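Local coordinates for protein probable glutathione reductase (Sinorhizobium meliloti, PDB 4DNA) that probably reduces glutathione disulfide to glutathione at the expense of NADPH, working as an FAD-dependent homodimer with a redox-active disulfide, at residues R78-W81 with A82-V85; T357-E360 with A361-F365; E374-P377 with M378-L382; G426-K429 with D430-D433; A437-T441 with A442-L446. All blocks are in the same frame, centred on the assembly; numbering follows the deposited sequence.

Contact 1 (R78-W81 with A82-V85); sequences RFDW and AKLV
The backbone turns from strand 78-79 into helix 81-106 as D80 O accepts from K83 N (3.0 Å) and W81 O from V85 N (3.0 Å). D80 is the N-cap. Its OD1 adds a weak bond from K83 N, which thus has both the carbonyl and the carboxylate of D80 before it, while OD2 makes a long salt bridge to K83 NZ (3.6 Å). The lysine chain bends at its second torsion (chi2 144°) and brings its CD to 3.4 Å from D80 OD2. One turn on, V85 CG2 sits over one face of the W81 indole, 3.6 Å from the centroid of the five-membered ring and 18° off its normal, a CH-pi contact. W81 NE1 is bonded to L166 O. The F79 ring instead offers its edge: CZ meets L84 CD2 at 3.7 Å, near the ring plane. L84 also packs on Y54 of helix 48-66. F79 meets the ring of W72 of the second subunit, and R78 and F79 pair antiparallel with a strand of that chain. The arrangement is a side-chain-capped helix N-terminus, here following directly on a strand at the dimer interface.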
# COMPACT_ATOMS: atom_id res chain seq x y z
N ARG A 78 -8.30 6.69 26.26
CA ARG A 78 -9.63 7.26 26.21
C ARG A 78 -9.76 8.21 25.05
O ARG A 78 -8.86 9.03 24.80
CB ARG A 78 -9.93 7.98 27.53
CG ARG A 78 -10.69 9.29 27.37
CD ARG A 78 -10.97 9.96 28.70
NE ARG A 78 -10.66 11.39 28.63
CZ ARG A 78 -9.50 11.93 29.00
NH1 ARG A 78 -8.52 11.17 29.49
NH2 ARG A 78 -9.32 13.25 28.90
N PHE A 79 -10.88 8.10 24.35
CA PHE A 79 -11.15 8.93 23.19
C PHE A 79 -12.01 10.17 23.49
O PHE A 79 -13.06 10.07 24.12
CB PHE A 79 -11.81 8.09 22.09
CG PHE A 79 -12.23 8.89 20.89
CD1 PHE A 79 -11.30 9.33 19.96
CD2 PHE A 79 -13.58 9.22 20.71
CE1 PHE A 79 -11.69 10.07 18.86
CE2 PHE A 79 -13.98 9.96 19.61
CZ PHE A 79 -13.04 10.38 18.68
N ASP A 80 -11.57 11.32 22.99
CA ASP A 80 -12.25 12.59 23.17
C ASP A 80 -12.80 13.09 21.82
O ASP A 80 -12.09 13.71 21.05
CB ASP A 80 -11.23 13.58 23.73
CG ASP A 80 -11.86 14.82 24.32
OD1 ASP A 80 -12.74 15.45 23.67
OD2 ASP A 80 -11.43 15.19 25.43
N TRP A 81 -14.07 12.82 21.54
CA TRP A 81 -14.72 13.31 20.33
C TRP A 81 -14.53 14.79 20.05
O TRP A 81 -14.12 15.19 18.97
CB TRP A 81 -16.19 12.97 20.43
CG TRP A 81 -17.07 13.44 19.30
CD1 TRP A 81 -17.96 14.51 19.32
CD2 TRP A 81 -17.24 12.83 17.98
NE1 TRP A 81 -18.63 14.61 18.12
CE2 TRP A 81 -18.24 13.64 17.27
CE3 TRP A 81 -16.68 11.74 17.32
CZ2 TRP A 81 -18.65 13.34 15.98
CZ3 TRP A 81 -17.10 11.46 16.01
CH2 TRP A 81 -18.06 12.24 15.36
N ALA A 82 -14.79 15.61 21.05
CA ALA A 82 -14.64 17.06 20.91
C ALA A 82 -13.26 17.45 20.40
O ALA A 82 -13.10 18.46 19.72
CB ALA A 82 -14.95 17.76 22.22
N LYS A 83 -12.26 16.65 20.73
CA LYS A 83 -10.91 16.95 20.28
C LYS A 83 -10.66 16.61 18.80
O LYS A 83 -10.03 17.39 18.08
CB LYS A 83 -9.87 16.35 21.22
CG LYS A 83 -9.41 17.40 22.22
CD LYS A 83 -9.12 16.84 23.60
CE LYS A 83 -8.67 17.96 24.52
NZ LYS A 83 -8.83 17.58 25.96
N LEU A 84 -11.19 15.47 18.36
CA LEU A 84 -11.17 15.06 16.97
C LEU A 84 -11.86 16.11 16.11
O LEU A 84 -11.22 16.73 15.27
CB LEU A 84 -11.86 13.72 16.79
CG LEU A 84 -11.83 13.15 15.37
CD1 LEU A 84 -10.39 13.03 14.90
CD2 LEU A 84 -12.54 11.81 15.29
N VAL A 85 -13.16 16.29 16.32
CA VAL A 85 -13.93 17.28 15.58
C VAL A 85 -13.18 18.63 15.51
O VAL A 85 -13.18 19.29 14.46
CB VAL A 85 -15.33 17.48 16.20
CG1 VAL A 85 -16.17 18.41 15.35
CG2 VAL A 85 -16.04 16.15 16.34

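Contact 2 (T357-E360 with A361-F365); sequences TEEE and AARKF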
# COMPACT_ATOMS: atom_id res chain seq x y z
N THR A 357 -16.57 -7.22 -11.77
CA THR A 357 -16.76 -8.32 -10.82
C THR A 357 -16.77 -9.71 -11.48
O THR A 357 -16.99 -9.85 -12.68
CB THR A 357 -18.07 -8.17 -10.00
OG1 THR A 357 -19.21 -8.56 -10.79
CG2 THR A 357 -18.23 -6.76 -9.47
N GLU A 358 -16.54 -10.75 -10.68
CA GLU A 358 -16.64 -12.12 -11.18
C GLU A 358 -17.98 -12.40 -11.85
O GLU A 358 -18.02 -13.05 -12.88
CB GLU A 358 -16.42 -13.13 -10.07
CG GLU A 358 -16.28 -14.54 -10.60
CD GLU A 358 -16.31 -15.57 -9.51
OE1 GLU A 358 -15.87 -15.24 -8.39
OE2 GLU A 358 -16.78 -16.71 -9.77
N GLU A 359 -19.07 -11.89 -11.27
CA GLU A 359 -20.37 -12.03 -11.90
C GLU A 359 -20.46 -11.36 -13.28
O GLU A 359 -21.10 -11.89 -14.18
CB GLU A 359 -21.47 -11.51 -10.98
CG GLU A 359 -22.83 -11.39 -11.66
CD GLU A 359 -23.89 -10.79 -10.75
OE1 GLU A 359 -23.55 -10.43 -9.59
OE2 GLU A 359 -25.07 -10.68 -11.19
N GLU A 360 -19.84 -10.19 -13.44
CA GLU A 360 -19.91 -9.48 -14.70
C GLU A 360 -19.11 -10.20 -15.76
O GLU A 360 -19.56 -10.37 -16.90
CB GLU A 360 -19.36 -8.06 -14.58
CG GLU A 360 -19.94 -7.16 -13.49
CD GLU A 360 -19.39 -5.74 -13.60
OE1 GLU A 360 -18.65 -5.28 -12.68
OE2 GLU A 360 -19.66 -5.10 -14.64
N ALA A 361 -17.91 -10.63 -15.38
CA ALA A 361 -16.99 -11.25 -16.32
C ALA A 361 -17.53 -12.57 -16.80
O ALA A 361 -17.38 -12.92 -17.97
CB ALA A 361 -15.62 -11.43 -15.69
N ALA A 362 -18.18 -13.30 -15.89
CA ALA A 362 -18.79 -14.58 -16.20
C ALA A 362 -19.82 -14.42 -17.31
O ALA A 362 -19.89 -15.27 -18.19
CB ALA A 362 -19.44 -15.19 -14.96
N ARG A 363 -20.59 -13.34 -17.26
CA ARG A 363 -21.57 -13.01 -18.29
C ARG A 363 -20.92 -12.50 -19.58
O ARG A 363 -21.29 -12.93 -20.66
CB ARG A 363 -22.60 -12.00 -17.79
CG ARG A 363 -23.67 -12.58 -16.85
CD ARG A 363 -24.86 -11.63 -16.69
NE ARG A 363 -24.40 -10.29 -16.33
CZ ARG A 363 -24.49 -9.76 -15.11
NH1 ARG A 363 -25.06 -10.44 -14.11
NH2 ARG A 363 -24.02 -8.53 -14.88
N LYS A 364 -19.96 -11.59 -19.45
CA LYS A 364 -19.37 -10.90 -20.60
C LYS A 364 -18.46 -11.77 -21.47
O LYS A 364 -18.41 -11.59 -22.69
CB LYS A 364 -18.62 -9.68 -20.09
CG LYS A 364 -17.79 -8.93 -21.12
CD LYS A 364 -17.38 -7.58 -20.56
CE LYS A 364 -16.63 -6.77 -21.61
NZ LYS A 364 -16.32 -5.42 -21.11
N PHE A 365 -17.75 -12.70 -20.84
CA PHE A 365 -16.81 -13.59 -21.52
C PHE A 365 -17.20 -15.05 -21.35
O PHE A 365 -17.77 -15.42 -20.33
CB PHE A 365 -15.41 -13.37 -20.96
CG PHE A 365 -14.90 -11.98 -21.14
CD1 PHE A 365 -14.66 -11.47 -22.42
CD2 PHE A 365 -14.63 -11.19 -20.05
CE1 PHE A 365 -14.19 -10.18 -22.60
CE2 PHE A 365 -14.14 -9.89 -20.22
CZ PHE A 365 -13.92 -9.39 -21.50
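The guanidinium of R363 has the backbone of the preceding turn over one face: E359 O stands 4.1 Å above its plane, over the centre, and E360 CA lies on that face as well. R363 NH1 donates to E359 OE2 at 2.9 Å, the bond of a salt bridge, with the oxygen tilted somewhat out of the guanidinium plane. NH1 arrives on the anti side of that oxygen and tilted out of the carboxylate plane; the two flat groups are turned steeply against each other, 76° between planes, so they do not form a flat two-pronged pair. The two side chains run side by side in the same direction. E359 stays extended beyond CG, whereas R363 folds back at its third torsion (chi3 -51°), which brings the guanidinium over the turn.

At the start of helix 358-364, T357 and E360 form a capping box. E360 N donates to T357 OG1 (3.2 Å), and T357 N donates to E360 OE1 (3.0 Å), which it meets from above the carboxylate plane. A361 N to T357 O and A362 N to E358 O, each 3.0 Å, begin the regular bonding. E358 points elsewhere, its OE1 taken by Y454 and K392. Chemically, the capping box gives E360 N a side-chain acceptor and D210 takes the amide of E358, while the three successive glutamates are probably favoured in charge by the helix N-terminus, one of them pairing four residues on with R363.

Contact 3 (E374-P377 with M378-L382); sequences EFRP and MKATL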
# COMPACT_ATOMS: atom_id res chain seq x y z
N GLU A 374 -6.59 -16.15 -0.03
CA GLU A 374 -7.15 -15.85 1.27
C GLU A 374 -6.15 -16.17 2.36
O GLU A 374 -5.67 -17.30 2.44
CB GLU A 374 -8.43 -16.64 1.48
CG GLU A 374 -9.41 -15.94 2.42
CD GLU A 374 -10.63 -16.80 2.72
OE1 GLU A 374 -10.43 -18.00 3.03
OE2 GLU A 374 -11.78 -16.27 2.64
N PHE A 375 -5.84 -15.19 3.20
CA PHE A 375 -4.76 -15.36 4.15
C PHE A 375 -4.74 -14.41 5.35
O PHE A 375 -5.28 -13.30 5.30
CB PHE A 375 -3.40 -15.35 3.43
CG PHE A 375 -3.06 -14.04 2.81
CD1 PHE A 375 -3.50 -13.71 1.53
CD2 PHE A 375 -2.25 -13.12 3.48
CE1 PHE A 375 -3.16 -12.50 0.94
CE2 PHE A 375 -1.91 -11.91 2.90
CZ PHE A 375 -2.36 -11.60 1.63
N ARG A 376 -4.08 -14.89 6.41
CA ARG A 376 -3.90 -14.19 7.67
C ARG A 376 -2.74 -13.24 7.47
O ARG A 376 -1.63 -13.70 7.22
CB ARG A 376 -3.57 -15.23 8.75
CG ARG A 376 -3.83 -14.82 10.19
CD ARG A 376 -4.19 -16.03 11.04
NE ARG A 376 -3.66 -15.96 12.40
CZ ARG A 376 -4.27 -15.39 13.45
NH1 ARG A 376 -5.46 -14.82 13.32
NH2 ARG A 376 -3.68 -15.39 14.64
N PRO A 377 -2.99 -11.92 7.55
CA PRO A 377 -1.92 -10.93 7.37
C PRO A 377 -0.77 -11.23 8.34
O PRO A 377 -1.02 -11.74 9.43
CB PRO A 377 -2.58 -9.59 7.76
CG PRO A 377 -4.04 -9.82 7.59
CD PRO A 377 -4.28 -11.27 7.89
N MSE A 378 0.46 -10.91 7.94
CA MSE A 378 1.64 -11.23 8.75
C MSE A 378 1.50 -10.77 10.18
O MSE A 378 1.80 -11.50 11.10
CB MSE A 378 2.92 -10.65 8.16
CG MSE A 378 3.98 -11.70 8.49
SE MSE A 378 5.82 -11.00 8.38
CE MSE A 378 6.38 -12.22 6.94
N LYS A 379 1.04 -9.54 10.36
CA LYS A 379 0.93 -8.93 11.67
C LYS A 379 0.01 -9.78 12.54
O LYS A 379 0.29 -9.98 13.72
CB LYS A 379 0.39 -7.50 11.54
CG LYS A 379 0.56 -6.64 12.77
CD LYS A 379 -0.21 -5.34 12.67
CE LYS A 379 0.57 -4.24 11.95
NZ LYS A 379 0.41 -2.94 12.66
N ALA A 380 -1.07 -10.28 11.95
CA ALA A 380 -2.08 -11.07 12.67
C ALA A 380 -1.51 -12.36 13.18
O ALA A 380 -2.03 -12.96 14.11
CB ALA A 380 -3.29 -11.33 11.80
N THR A 381 -0.43 -12.80 12.56
CA THR A 381 0.33 -13.91 13.07
C THR A 381 0.68 -13.71 14.56
O THR A 381 0.70 -14.66 15.32
CB THR A 381 1.58 -14.16 12.23
OG1 THR A 381 1.93 -15.54 12.31
CG2 THR A 381 2.76 -13.30 12.69
N LEU A 382 0.92 -12.46 14.96
CA LEU A 382 1.27 -12.16 16.36
C LEU A 382 0.20 -11.45 17.19
O LEU A 382 0.05 -11.75 18.38
CB LEU A 382 2.59 -11.39 16.42
CG LEU A 382 3.78 -12.17 16.98
CD1 LEU A 382 4.20 -13.28 16.03
CD2 LEU A 382 4.93 -11.23 17.26
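A tight turn joins the end of strand 367-375 to the short helix 380-383 in the dimerisation domain, and P377 and A380 meet in it. P377 O looks into the turn and takes two weak bonds, from A380 N at 2.9 Å and from T381 N at 3.4 Å; the first is strongly bent, with an N-H...O angle of 122°. The methyl group of A380 packs against P377 and R376. It lies 4.0 Å from P377 CD and 3.9 Å from R376 CG, touching the proline ring and the aliphatic start of the arginine together.

R376 then bends at its second and third torsions (chi2 149°, chi3 144°) and passes over A380. Its guanidinium presents a face to A380 O, with NH2 3.0 Å away, but the N-H groups are badly directed for a hydrogen bond, so any attraction between the positive group and the carbonyl is probably a general electrostatic one.

Behind the turn, F375 bonds through its backbone to T389 of strand 389-396, and P377 packs on the same residue. The selenomethionine M378 lies against P440 and against V49 of the second subunit, the latter on helix 48-66 of that chain. T381 OG1 makes a weak hydrogen bond to E91 of the second subunit and L382 packs on A87 of the second subunit, both on its helix 81-106.

Contact 4 (G426-K429 with D430-D433); sequences GCTK and DDFD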
# COMPACT_ATOMS: atom_id res chain seq x y z
N GLY A 426 -3.88 -2.51 -20.12
CA GLY A 426 -4.20 -3.87 -20.56
C GLY A 426 -3.21 -4.97 -20.19
O GLY A 426 -2.87 -5.80 -21.02
N CYS A 427 -2.76 -5.01 -18.94
CA CYS A 427 -1.83 -6.07 -18.52
C CYS A 427 -2.44 -7.47 -18.48
O CYS A 427 -3.63 -7.66 -18.15
CB CYS A 427 -1.17 -5.72 -17.18
SG CYS A 427 0.31 -4.67 -17.35
N THR A 428 -1.62 -8.47 -18.81
CA THR A 428 -2.07 -9.85 -18.84
C THR A 428 -1.65 -10.56 -17.57
O THR A 428 -0.71 -10.12 -16.91
CB THR A 428 -1.50 -10.61 -20.04
OG1 THR A 428 -0.07 -10.60 -19.99
CG2 THR A 428 -1.97 -9.98 -21.34
N LYS A 429 -2.33 -11.66 -17.24
CA LYS A 429 -2.01 -12.49 -16.06
C LYS A 429 -0.56 -12.95 -16.14
O LYS A 429 0.09 -13.23 -15.13
CB LYS A 429 -2.97 -13.69 -15.97
CG LYS A 429 -2.74 -14.66 -14.80
CD LYS A 429 -2.81 -13.98 -13.43
CE LYS A 429 -2.61 -14.93 -12.27
NZ LYS A 429 -1.24 -15.49 -12.17
N ASP A 430 -0.05 -12.98 -17.36
CA ASP A 430 1.33 -13.34 -17.60
C ASP A 430 2.29 -12.24 -17.16
O ASP A 430 3.23 -12.54 -16.43
CB ASP A 430 1.51 -13.82 -19.04
CG ASP A 430 0.56 -14.96 -19.38
OD1 ASP A 430 0.80 -16.09 -18.92
OD2 ASP A 430 -0.46 -14.71 -20.04
N ASP A 431 2.03 -10.97 -17.53
CA ASP A 431 2.82 -9.84 -16.99
C ASP A 431 2.97 -9.95 -15.48
O ASP A 431 4.06 -9.70 -14.93
CB ASP A 431 2.17 -8.48 -17.28
CG ASP A 431 1.98 -8.21 -18.76
OD1 ASP A 431 2.91 -8.50 -19.54
OD2 ASP A 431 0.90 -7.68 -19.14
N PHE A 432 1.86 -10.31 -14.83
CA PHE A 432 1.86 -10.48 -13.37
C PHE A 432 2.81 -11.60 -12.93
O PHE A 432 3.58 -11.40 -11.99
CB PHE A 432 0.47 -10.83 -12.85
CG PHE A 432 -0.41 -9.66 -12.58
CD1 PHE A 432 -0.80 -8.79 -13.60
CD2 PHE A 432 -0.92 -9.47 -11.31
CE1 PHE A 432 -1.65 -7.74 -13.34
CE2 PHE A 432 -1.79 -8.42 -11.05
CZ PHE A 432 -2.15 -7.55 -12.07
N ASP A 433 2.75 -12.75 -13.59
CA ASP A 433 3.55 -13.91 -13.18
C ASP A 433 5.04 -13.73 -13.40
O ASP A 433 5.84 -14.23 -12.62
CB ASP A 433 3.03 -15.19 -13.83
CG ASP A 433 1.60 -15.52 -13.40
OD1 ASP A 433 0.96 -14.69 -12.75
OD2 ASP A 433 1.11 -16.62 -13.71
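T428 and D431 face each other through complementary first torsions: OG1 of T428 sits between its backbone N and carbonyl carbon (chi1 60°), while CG of D431 lies anti to its own carbonyl carbon (chi1 -60°), turned back to the start of the helix. T428 N donates to D431 OD2 at 2.7 Å, coming from 39° above the carboxylate plane. In return D431 N donates to T428 OG1 at 3.3 Å, and OG1 gives OD2 a further weak bond. This is a capping box at the N-terminus of helix 429-433, set just after G426 has ended helix 412-424 in a Schellman motif. Loss of the D431 carboxylate, as with an alanine here, would probably leave T428 N lacking its acceptor and the threonine hydroxyl freer to turn. K429 bends at its second and fourth torsions and swings NZ to a salt bridge with D433 OD1, modelled so short that its length is doubtful; NZ also bonds M449 O, and the lysine makes a cation-pi contact with Y371. D430 forms a salt bridge with R400. C427 CB approaches the edge of the F432 ring, 4.4 Å from CE1, and I421 of the second subunit packs on F432.

Contact 5 (A437-T441 with A442-L446); sequences AVHPT and AAEEL. With FAD (flavin-adenine dinucleotide), chain D.
Hydrogen bonds dominate, and the main one joins H439 to E444. The imidazole ND1 donates to E444 OE2 at 2.7 Å, on the syn lone pair of that oxygen, and weakly to OE1 at 3.3 Å. Ring and carboxylate stand 77° apart, so the carboxylate comes to the ring edge turned across it, with OE2 28° out of the ring plane. T441 N also donates to OE2 (3.1 Å), on its anti side, so two donors grip one oxygen. A second set runs through T441 OG1, which donates to V438 O at 2.7 Å and receives a weak bond from E444 N. E444 holds CG between its backbone N and carbonyl carbon (chi1 54°), then runs extended to H439. Replacing E444 by a leucine is likely to leave ND1 and T441 N without their shared acceptor and the imidazole freer to turn.

Van der Waals contacts are few: A437 CB lies 4.0 Å from E444 CB, and P440, after a cis peptide, lays CB over one face of the H439 ring.

The ligand contact is with the backbone: FAD N3 donates to H439 O at 2.8 Å, and P440 CD lies 3.6 Å from FAD O4. This flavin is held by the second subunit, and H439 is the predicted proton acceptor, consistent with a site shared between subunits.

K52 of that subunit bonds P440 O, and E414 of the same subunit takes the amides of A442 and A443, while in this chain L446 packs on L393 of strand 389-396 and M415 of helix 412-424.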
# COMPACT_ATOMS: atom_id res chain seq x y z
N ALA A 437 8.55 -11.42 -7.08
CA ALA A 437 7.88 -11.11 -5.83
C ALA A 437 8.70 -10.17 -4.95
O ALA A 437 9.93 -10.20 -4.97
CB ALA A 437 7.58 -12.40 -5.07
N VAL A 438 8.00 -9.32 -4.20
CA VAL A 438 8.63 -8.56 -3.12
C VAL A 438 8.19 -9.14 -1.77
O VAL A 438 7.01 -9.28 -1.48
CB VAL A 438 8.32 -7.05 -3.20
CG1 VAL A 438 9.18 -6.29 -2.19
CG2 VAL A 438 8.56 -6.51 -4.60
N HIS A 439 9.17 -9.46 -0.94
CA HIS A 439 8.93 -10.18 0.29
C HIS A 439 9.60 -9.53 1.49
O HIS A 439 10.73 -9.04 1.38
CB HIS A 439 9.44 -11.60 0.11
CG HIS A 439 9.08 -12.52 1.24
ND1 HIS A 439 7.89 -13.13 1.33
CD2 HIS A 439 9.81 -12.93 2.34
CE1 HIS A 439 7.86 -13.90 2.42
NE2 HIS A 439 9.04 -13.78 3.04
N PRO A 440 8.90 -9.49 2.65
CA PRO A 440 7.51 -9.93 2.79
C PRO A 440 6.49 -8.80 2.61
O PRO A 440 6.57 -7.78 3.30
CB PRO A 440 7.48 -10.50 4.22
CG PRO A 440 8.65 -9.92 4.93
CD PRO A 440 9.47 -9.13 3.95
N THR A 441 5.56 -8.99 1.67
CA THR A 441 4.41 -8.11 1.48
C THR A 441 3.11 -8.91 1.40
O THR A 441 3.11 -10.14 1.39
CB THR A 441 4.52 -7.27 0.19
OG1 THR A 441 4.64 -8.15 -0.94
CG2 THR A 441 5.70 -6.27 0.22
N ALA A 442 1.99 -8.19 1.36
CA ALA A 442 0.68 -8.73 1.05
C ALA A 442 0.59 -8.94 -0.46
O ALA A 442 0.20 -10.01 -0.93
CB ALA A 442 -0.40 -7.75 1.50
N ALA A 443 0.98 -7.90 -1.19
CA ALA A 443 0.93 -7.82 -2.65
C ALA A 443 1.59 -8.95 -3.43
O ALA A 443 1.23 -9.18 -4.58
CB ALA A 443 1.51 -6.48 -3.11
N GLU A 444 2.54 -9.67 -2.83
CA GLU A 444 3.18 -10.76 -3.56
C GLU A 444 2.24 -11.95 -3.85
O GLU A 444 2.54 -12.80 -4.71
CB GLU A 444 4.43 -11.25 -2.86
CG GLU A 444 4.21 -11.65 -1.43
CD GLU A 444 5.49 -12.15 -0.80
OE1 GLU A 444 6.20 -12.92 -1.48
OE2 GLU A 444 5.79 -11.77 0.35
N GLU A 445 1.12 -12.02 -3.14
CA GLU A 445 0.13 -13.06 -3.40
C GLU A 445 -0.53 -12.90 -4.78
O GLU A 445 -1.05 -13.87 -5.33
CB GLU A 445 -0.93 -13.11 -2.30
CG GLU A 445 -0.38 -13.22 -0.90
CD GLU A 445 0.31 -14.54 -0.64
OE1 GLU A 445 0.03 -15.50 -1.39
OE2 GLU A 445 1.14 -14.60 0.30
N LEU A 446 -0.52 -11.68 -5.31
CA LEU A 446 -1.06 -11.42 -6.65
C LEU A 446 -0.12 -11.90 -7.76
O LEU A 446 -0.57 -12.17 -8.88
CB LEU A 446 -1.37 -9.93 -6.85
CG LEU A 446 -2.49 -9.25 -6.05
CD1 LEU A 446 -2.13 -7.79 -5.85
CD2 LEU A 446 -3.82 -9.37 -6.75
PA FAD D . 19.16 -19.72 3.27
O1A FAD D . 20.12 -19.07 4.23
O2A FAD D . 17.69 -19.33 3.28
O5B FAD D . 19.27 -21.33 3.38
C5B FAD D . 20.50 -21.95 3.73
C4B FAD D . 20.33 -22.87 4.93
O4B FAD D . 21.17 -24.01 4.74
C3B FAD D . 20.76 -22.21 6.22
O3B FAD D . 19.69 -22.26 7.17
C2B FAD D . 21.93 -23.02 6.74
O2B FAD D . 21.80 -23.33 8.13
C1B FAD D . 21.87 -24.31 5.95
N9A FAD D . 23.21 -24.84 5.60
C8A FAD D . 24.30 -24.12 5.25
N7A FAD D . 25.34 -24.94 4.98
C5A FAD D . 24.91 -26.20 5.14
C6A FAD D . 25.50 -27.54 5.02
N6A FAD D . 26.80 -27.68 4.65
N1A FAD D . 24.70 -28.61 5.28
C2A FAD D . 23.42 -28.48 5.65
N3A FAD D . 22.83 -27.29 5.79
C4A FAD D . 23.51 -26.14 5.55
N1 FAD D . 15.18 -11.32 1.70
C2 FAD D . 14.03 -10.79 1.19
O2 FAD D . 13.60 -11.18 0.07
N3 FAD D . 13.34 -9.83 1.86
C4 FAD D . 13.71 -9.33 3.05
O4 FAD D . 13.03 -8.45 3.61
C4X FAD D . 14.96 -9.87 3.66
N5 FAD D . 15.42 -9.43 4.86
C5X FAD D . 16.56 -9.93 5.40
C6 FAD D . 17.00 -9.46 6.64
C7 FAD D . 18.17 -9.95 7.22
C7M FAD D . 18.62 -9.42 8.55
C8 FAD D . 18.94 -11.01 6.50
C8M FAD D . 20.19 -11.58 7.09
C9 FAD D . 18.50 -11.48 5.26
C9A FAD D . 17.33 -10.98 4.68
N10 FAD D . 16.86 -11.46 3.42
C10 FAD D . 15.68 -10.91 2.88
C1' FAD D . 17.61 -12.48 2.67
C2' FAD D . 17.00 -13.87 2.65
O2' FAD D . 17.05 -14.39 3.96
C3' FAD D . 17.87 -14.75 1.77
O3' FAD D . 18.25 -14.02 0.59
C4' FAD D . 17.21 -16.08 1.42
O4' FAD D . 16.97 -16.84 2.61
C5' FAD D . 18.12 -16.88 0.51
O5' FAD D . 17.70 -18.22 0.60
P FAD D . 18.70 -19.47 0.50
O1P FAD D . 17.77 -20.64 0.67
O2P FAD D . 19.64 -19.35 -0.68
O3P FAD D . 19.67 -19.38 1.78

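Overall arrangement
Contacts 3, 4 and 5 form a connected group in the dimerisation domain. Contacts 3 and 5, with centres 13 Å apart, touch through M378 CE and P440 CB (3.4 Å) and through F375 CE1 and E445 CG (3.4 Å). Contact 4 meets contact 5 where F432 CD2 lies 3.7 Å from L446 O. Only contact 5 bonds the flavin; the side chain of M378 in contact 3 remains about 8 Å from a bound FAD. Contact 2 stands apart, about 11 Å from contact 4 between nearest atoms. Contact 1, in the nucleotide-binding part of the chain, is about 37 Å from contact 5 between centres, though contacts 1, 3, 4 and 5 all touch the second subunit.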